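Local coordinates for UDP-N-acetylglucosamine 4,6-dehydratase (Vibrio fischeri, PDB 3PVZ), which binds NAD and probably acts as a lyase of the polysaccharide synthase family, removing water from the sugar of UDP-N-acetylglucosamine, at residues Thr52-Lys57 and Asp79-Gly85; Ile193-Arg199 and Gly251-Phe257. One frame throughout, in Å; residues are numbered along the deposited sequence.

Interaction 1: Thr52-Lys57 and Asp79-Gly85; sequences TKEIFK and DIRSSFG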
loop_
_atom_site.group_PDB
_atom_site.type_symbol
_atom_site.label_atom_id
_atom_site.label_comp_id
_atom_site.label_asym_id
_atom_site.label_seq_id
_atom_site.Cartn_x
_atom_site.Cartn_y
_atom_site.Cartn_z
ATOM N N THR A 52 0.773 -11.237 -12.870
ATOM C CA THR A 52 1.001 -12.449 -12.065
ATOM C C THR A 52 0.010 -13.543 -12.470
ATOM O O THR A 52 0.367 -14.701 -12.652
ATOM C CB THR A 52 0.859 -12.158 -10.530
ATOM O OG1 THR A 52 1.848 -11.206 -10.105
ATOM C CG2 THR A 52 1.062 -13.459 -9.701
ATOM N N LYS A 53 -1.227 -13.131 -12.688
ATOM C CA LYS A 53 -2.257 -14.046 -13.191
ATOM C C LYS A 53 -1.902 -14.486 -14.615
ATOM O O LYS A 53 -1.919 -15.666 -14.890
ATOM C CB LYS A 53 -3.597 -13.397 -13.151
ATOM C CG LYS A 53 -4.003 -13.120 -11.719
ATOM C CD LYS A 53 -5.463 -12.941 -11.562
ATOM C CE LYS A 53 -5.909 -11.630 -12.110
ATOM N NZ LYS A 53 -7.393 -11.465 -11.865
ATOM N N GLU A 54 -1.511 -13.572 -15.489
ATOM C CA GLU A 54 -1.094 -14.011 -16.804
ATOM C C GLU A 54 -0.009 -15.062 -16.776
ATOM O O GLU A 54 0.006 -15.941 -17.609
ATOM C CB GLU A 54 -0.666 -12.848 -17.714
ATOM C CG GLU A 54 -1.780 -11.945 -18.090
ATOM C CD GLU A 54 -2.867 -12.655 -18.862
ATOM O OE1 GLU A 54 -2.547 -13.178 -19.942
ATOM O OE2 GLU A 54 -4.035 -12.639 -18.435
ATOM N N ILE A 55 0.882 -14.992 -15.822
ATOM C CA ILE A 55 1.952 -15.968 -15.702
ATOM C C ILE A 55 1.374 -17.262 -15.106
ATOM O O ILE A 55 1.536 -18.360 -15.650
ATOM C CB ILE A 55 3.145 -15.413 -14.824
ATOM C CG1 ILE A 55 3.727 -14.163 -15.461
ATOM C CG2 ILE A 55 4.191 -16.524 -14.555
ATOM C CD1 ILE A 55 4.938 -13.479 -14.653
ATOM N N PHE A 56 0.671 -17.121 -13.992
ATOM C CA PHE A 56 0.169 -18.271 -13.274
ATOM C C PHE A 56 -0.670 -19.233 -14.150
ATOM O O PHE A 56 -0.540 -20.446 -14.038
ATOM C CB PHE A 56 -0.664 -17.804 -12.079
ATOM C CG PHE A 56 -0.997 -18.908 -11.127
ATOM C CD1 PHE A 56 -2.067 -19.721 -11.365
ATOM C CD2 PHE A 56 -0.210 -19.159 -10.023
ATOM C CE1 PHE A 56 -2.365 -20.760 -10.512
ATOM C CE2 PHE A 56 -0.525 -20.204 -9.134
ATOM C CZ PHE A 56 -1.623 -20.998 -9.405
ATOM N N LYS A 57 -1.539 -18.695 -14.990
ATOM C CA LYS A 57 -2.463 -19.508 -15.784
ATOM C C LYS A 57 -1.722 -20.280 -16.878
ATOM O O LYS A 57 -2.291 -21.194 -17.483
ATOM C CB LYS A 57 -3.557 -18.607 -16.404
ATOM C CG LYS A 57 -3.103 -17.614 -17.453
ATOM C CD LYS A 57 -4.270 -16.958 -18.246
ATOM C CE LYS A 57 -4.802 -15.701 -17.584
ATOM N NZ LYS A 57 -5.741 -14.873 -18.499
ATOM N N ASP A 79 -8.210 -14.794 -5.458
ATOM C CA ASP A 79 -8.542 -14.690 -6.864
ATOM C C ASP A 79 -7.865 -15.802 -7.721
ATOM O O ASP A 79 -8.474 -16.418 -8.614
ATOM C CB ASP A 79 -8.035 -13.312 -7.313
ATOM C CG ASP A 79 -8.585 -12.872 -8.627
ATOM O OD1 ASP A 79 -9.373 -13.627 -9.257
ATOM O OD2 ASP A 79 -8.217 -11.746 -9.036
ATOM N N ILE A 80 -6.583 -16.036 -7.486
ATOM C CA ILE A 80 -5.875 -17.065 -8.234
ATOM C C ILE A 80 -6.474 -18.435 -7.904
ATOM O O ILE A 80 -6.663 -19.254 -8.789
ATOM C CB ILE A 80 -4.371 -17.078 -7.922
ATOM C CG1 ILE A 80 -3.685 -15.985 -8.738
ATOM C CG2 ILE A 80 -3.759 -18.454 -8.237
ATOM C CD1 ILE A 80 -2.286 -15.687 -8.304
ATOM N N ARG A 81 -6.762 -18.686 -6.634
ATOM C CA ARG A 81 -7.318 -19.986 -6.253
ATOM C C ARG A 81 -8.649 -20.236 -6.942
ATOM O O ARG A 81 -8.873 -21.316 -7.455
ATOM C CB ARG A 81 -7.474 -20.152 -4.737
ATOM C CG ARG A 81 -6.164 -19.929 -3.916
ATOM C CD ARG A 81 -5.210 -21.130 -3.745
ATOM N NE ARG A 81 -4.385 -21.404 -4.927
ATOM C CZ ARG A 81 -3.046 -21.434 -4.979
ATOM N NH1 ARG A 81 -2.457 -21.715 -6.143
ATOM N NH2 ARG A 81 -2.286 -21.214 -3.905
ATOM N N SER A 82 -9.518 -19.244 -6.999
ATOM C CA SER A 82 -10.830 -19.495 -7.583
ATOM C C SER A 82 -10.830 -19.435 -9.111
ATOM O O SER A 82 -11.569 -20.151 -9.757
ATOM C CB SER A 82 -11.901 -18.586 -6.972
ATOM O OG SER A 82 -11.526 -17.225 -6.993
ATOM N N SER A 83 -9.977 -18.613 -9.692
ATOM C CA SER A 83 -9.849 -18.582 -11.141
ATOM C C SER A 83 -9.123 -19.798 -11.708
ATOM O O SER A 83 -9.569 -20.345 -12.702
ATOM C CB SER A 83 -9.116 -17.327 -11.599
ATOM O OG SER A 83 -9.880 -16.181 -11.288
ATOM N N PHE A 84 -7.991 -20.191 -11.104
ATOM C CA PHE A 84 -7.076 -21.138 -11.758
ATOM C C PHE A 84 -6.769 -22.356 -10.955
ATOM O O PHE A 84 -6.388 -23.377 -11.506
ATOM C CB PHE A 84 -5.772 -20.438 -12.124
ATOM C CG PHE A 84 -5.962 -19.111 -12.821
ATOM C CD1 PHE A 84 -6.793 -19.002 -13.919
ATOM C CD2 PHE A 84 -5.244 -17.985 -12.404
ATOM C CE1 PHE A 84 -6.959 -17.776 -14.577
ATOM C CE2 PHE A 84 -5.393 -16.742 -13.051
ATOM C CZ PHE A 84 -6.238 -16.628 -14.120
ATOM N N GLY A 85 -6.900 -22.273 -9.646
ATOM C CA GLY A 85 -6.597 -23.421 -8.799
ATOM C C GLY A 85 -5.102 -23.441 -8.443
ATOM O O GLY A 85 -4.573 -22.451 -7.962
#
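Phe56 and Lys53 reach from helix 46-56 into the flank of helix 70-83, and between them they show how neighbouring helices can share an apolar centre with a charged border. Phe56 carries the apolar part. Its CG stands anti to the backbone N (chi1 -169°), which swings the ring across to Ile80, whose CG2 sits over the middle of one face, 3.5 Å from the ring centroid, in a CH-pi contact. The Phe84 side chain passes it antiparallel, its CD2 3.8 Å from Phe56 CD1. At the far end of the ring, Phe56 CZ comes within 3.4 Å of Arg81 NH1. That guanidinium is itself held by Gly85 O, which lies in its plane and accepts from both NE and NH1.

Lys53 can be followed outward atom by atom. Its CB meets the edge of the Phe84 ring in plane, 3.8 Å from CE2. Lys53 CG is equally near Phe84 CE2 and Ile80 CG1, both 4.1 Å away. The chain then bends at chi3 (-73°), and CD and CE pass close to Asp79 OD2. Lys53 NZ finally forms a salt bridge with Asp79 OD2 at 3.0 Å, arriving from above the carboxylate plane. Asp79 OD1 is taken by Gln222 of the second subunit, so the carboxylate joins the helix pair to the dimer partner. Lys57 closes the other end: its CB covers one face of Phe84, 3.9 Å from the ring centroid, opposite Ser83 CB, while its NZ turns back to Glu54.

The two helical segments run in roughly the same direction, 38° apart, as expected of successive helices on one side of a Rossmann-type sheet; the first begins within what is probably the glycine-rich GxGxxG turn, at the NAD-binding Ser46 and Ile47.

Interaction 2: Ile193-Arg199 and Gly251-Phe257; sequences IAISTAR and GENRDIF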
loop_
_atom_site.group_PDB
_atom_site.type_symbol
_atom_site.label_atom_id
_atom_site.label_comp_id
_atom_site.label_asym_id
_atom_site.label_seq_id
_atom_site.Cartn_x
_atom_site.Cartn_y
_atom_site.Cartn_z
ATOM N N ILE A 193 22.321 -6.232 -18.873
ATOM C CA ILE A 193 21.233 -7.186 -18.925
ATOM C C ILE A 193 20.176 -6.597 -19.837
ATOM O O ILE A 193 20.014 -5.384 -19.886
ATOM C CB ILE A 193 20.632 -7.417 -17.499
ATOM C CG1 ILE A 193 19.599 -8.553 -17.492
ATOM C CG2 ILE A 193 20.006 -6.159 -16.984
ATOM C CD1 ILE A 193 19.149 -8.981 -16.066
ATOM N N ALA A 194 19.491 -7.468 -20.571
ATOM C CA ALA A 194 18.311 -7.117 -21.324
ATOM C C ALA A 194 17.178 -6.531 -20.425
ATOM O O ALA A 194 16.667 -7.205 -19.508
ATOM C CB ALA A 194 17.797 -8.347 -22.096
ATOM N N ILE A 195 16.787 -5.294 -20.735
ATOM C CA ILE A 195 15.702 -4.600 -20.057
ATOM C C ILE A 195 14.654 -4.180 -21.082
ATOM O O ILE A 195 14.977 -3.544 -22.102
ATOM C CB ILE A 195 16.215 -3.317 -19.331
ATOM C CG1 ILE A 195 17.299 -3.673 -18.310
ATOM C CG2 ILE A 195 15.068 -2.595 -18.609
ATOM C CD1 ILE A 195 17.894 -2.484 -17.554
ATOM N N SER A 196 13.398 -4.511 -20.844
ATOM C CA SER A 196 12.335 -3.988 -21.693
ATOM C C SER A 196 11.232 -3.402 -20.825
ATOM O O SER A 196 11.108 -3.800 -19.669
ATOM C CB SER A 196 11.797 -5.072 -22.638
ATOM O OG SER A 196 10.912 -5.995 -22.013
ATOM N N THR A 197 10.429 -2.478 -21.373
ATOM C CA THR A 197 9.368 -1.854 -20.586
ATOM C C THR A 197 8.023 -1.861 -21.320
ATOM O O THR A 197 7.885 -2.440 -22.392
ATOM C CB THR A 197 9.728 -0.401 -20.196
ATOM O OG1 THR A 197 9.737 0.404 -21.363
ATOM C CG2 THR A 197 11.117 -0.277 -19.542
ATOM N N ALA A 198 7.016 -1.281 -20.672
ATOM C CA ALA A 198 5.755 -0.982 -21.278
ATOM C C ALA A 198 5.309 0.431 -20.947
ATOM O O ALA A 198 5.639 0.970 -19.917
ATOM C CB ALA A 198 4.748 -1.946 -20.853
ATOM N N ARG A 199 4.533 1.017 -21.841
ATOM C CA ARG A 199 3.878 2.289 -21.583
ATOM C C ARG A 199 2.371 2.066 -21.696
ATOM O O ARG A 199 1.876 1.541 -22.715
ATOM C CB ARG A 199 4.371 3.283 -22.588
ATOM C CG ARG A 199 3.681 4.635 -22.494
ATOM C CD ARG A 199 4.420 5.622 -23.400
ATOM N NE ARG A 199 5.710 6.049 -22.808
ATOM C CZ ARG A 199 6.826 6.278 -23.500
ATOM N NH1 ARG A 199 7.928 6.665 -22.872
ATOM N NH2 ARG A 199 6.846 6.123 -24.813
ATOM N N GLY A 251 10.066 -8.847 -25.599
ATOM C CA GLY A 251 10.774 -7.593 -25.736
ATOM C C GLY A 251 12.291 -7.776 -25.877
ATOM O O GLY A 251 12.917 -8.594 -25.158
ATOM N N GLU A 252 12.890 -7.014 -26.794
ATOM C CA GLU A 252 14.323 -6.989 -26.866
ATOM C C GLU A 252 14.852 -5.919 -25.943
ATOM O O GLU A 252 14.112 -5.035 -25.533
ATOM C CB GLU A 252 14.779 -6.744 -28.301
ATOM C CG GLU A 252 14.381 -7.868 -29.213
ATOM C CD GLU A 252 14.887 -7.641 -30.613
ATOM O OE1 GLU A 252 16.107 -7.823 -30.820
ATOM O OE2 GLU A 252 14.075 -7.271 -31.482
ATOM N N ASN A 253 16.145 -5.994 -25.634
ATOM C CA ASN A 253 16.816 -4.946 -24.841
ATOM C C ASN A 253 16.422 -3.581 -25.355
ATOM O O ASN A 253 16.651 -3.287 -26.500
ATOM C CB ASN A 253 18.363 -5.073 -24.839
ATOM C CG ASN A 253 19.015 -4.318 -23.646
ATOM O OD1 ASN A 253 18.341 -3.976 -22.663
ATOM N ND2 ASN A 253 20.327 -4.089 -23.719
ATOM N N ARG A 254 15.859 -2.772 -24.462
ATOM C CA ARG A 254 15.396 -1.400 -24.710
ATOM C C ARG A 254 14.048 -1.211 -25.414
ATOM O O ARG A 254 13.686 -0.080 -25.720
ATOM C CB ARG A 254 16.465 -0.579 -25.444
ATOM C CG ARG A 254 17.763 -0.538 -24.730
ATOM C CD ARG A 254 18.779 0.348 -25.446
ATOM N NE ARG A 254 19.987 0.187 -24.683
ATOM C CZ ARG A 254 20.973 -0.656 -24.964
ATOM N NH1 ARG A 254 20.960 -1.361 -26.087
ATOM N NH2 ARG A 254 22.008 -0.749 -24.116
ATOM N N ASP A 255 13.281 -2.269 -25.650
ATOM C CA ASP A 255 11.996 -2.102 -26.310
ATOM C C ASP A 255 10.962 -1.572 -25.289
ATOM O O ASP A 255 10.906 -2.082 -24.157
ATOM C CB ASP A 255 11.478 -3.438 -26.767
ATOM C CG ASP A 255 12.057 -3.917 -28.058
ATOM O OD1 ASP A 255 12.846 -3.222 -28.744
ATOM O OD2 ASP A 255 11.636 -5.035 -28.408
ATOM N N ILE A 256 10.182 -0.560 -25.687
ATOM C CA ILE A 256 9.023 -0.108 -24.946
ATOM C C ILE A 256 7.780 -0.566 -25.722
ATOM O O ILE A 256 7.496 -0.082 -26.828
ATOM C CB ILE A 256 8.909 1.442 -24.800
ATOM C CG1 ILE A 256 10.183 2.084 -24.237
ATOM C CG2 ILE A 256 7.712 1.789 -23.902
ATOM C CD1 ILE A 256 10.202 3.614 -24.419
ATOM N N PHE A 257 7.047 -1.501 -25.139
ATOM C CA PHE A 257 5.810 -2.003 -25.749
ATOM C C PHE A 257 4.667 -1.066 -25.381
ATOM O O PHE A 257 4.661 -0.505 -24.291
ATOM C CB PHE A 257 5.523 -3.418 -25.256
ATOM C CG PHE A 257 6.287 -4.485 -25.977
ATOM C CD1 PHE A 257 7.599 -4.269 -26.427
ATOM C CD2 PHE A 257 5.693 -5.725 -26.240
ATOM C CE1 PHE A 257 8.295 -5.262 -27.109
ATOM C CE2 PHE A 257 6.397 -6.737 -26.916
ATOM C CZ PHE A 257 7.682 -6.514 -27.350
#
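Parallel pairing of two strands in the central sheet of a Rossmann-type fold joins Ile193-Arg199 to Gly251-Phe257. Asp255 O accepts from Thr197 N, Thr197 O from Phe257 N, and Phe257 O from Arg199 N, this last bond measuring 2.9 Å. Before the regular pairing begins, the type II turn from Glu252 to Asp255 adds two further bonds: Arg254 N donates to Ile195 O, and the side chain of Asn253 takes the place of a backbone acceptor. Asn253 has its CG anti to the backbone N (chi1 -160°), which brings its OD1 to 2.8 Å from Ile195 N. The hydrogen bond is nearly straight (N-H...O 172°), the donor standing above the amide carbonyl plane, while Asn253 ND2 is held by Ser190 O. Thr197 and Ile256 run alongside each other on one face of the sheet, Thr197 OG1 3.4 Å from Ile256 CG1; the polar partner of that hydroxyl is Ser164 OG. Further along, Ile256 CG2 packs 3.9 Å from Arg199 CB. Strand 159-163 flanks 194-198 and strand 340-344 flanks 255-259, so the pair is interior to the sheet, with helix 237-250 packing against Ala198 and Phe257.

From the N terminus, interaction 1 comes first: helix 46-56 is followed by strand 62-66 and helix 70-83, and the contact closes this short loop of 21 intervening residues by setting the second helix beside the first. The chain then lays down strands 90-94, 115-118 and 159-163 before interaction 2 closes a longer loop, of 51 residues, between 193-199 and 251-257; helix 237-250 leads into its second strand. The two loops stand in series, neither nested nor crossed, and their centres are 25 Å apart. Interaction 1 thus ties helices packed against the sheet, whereas interaction 2 joins neighbouring strands within it.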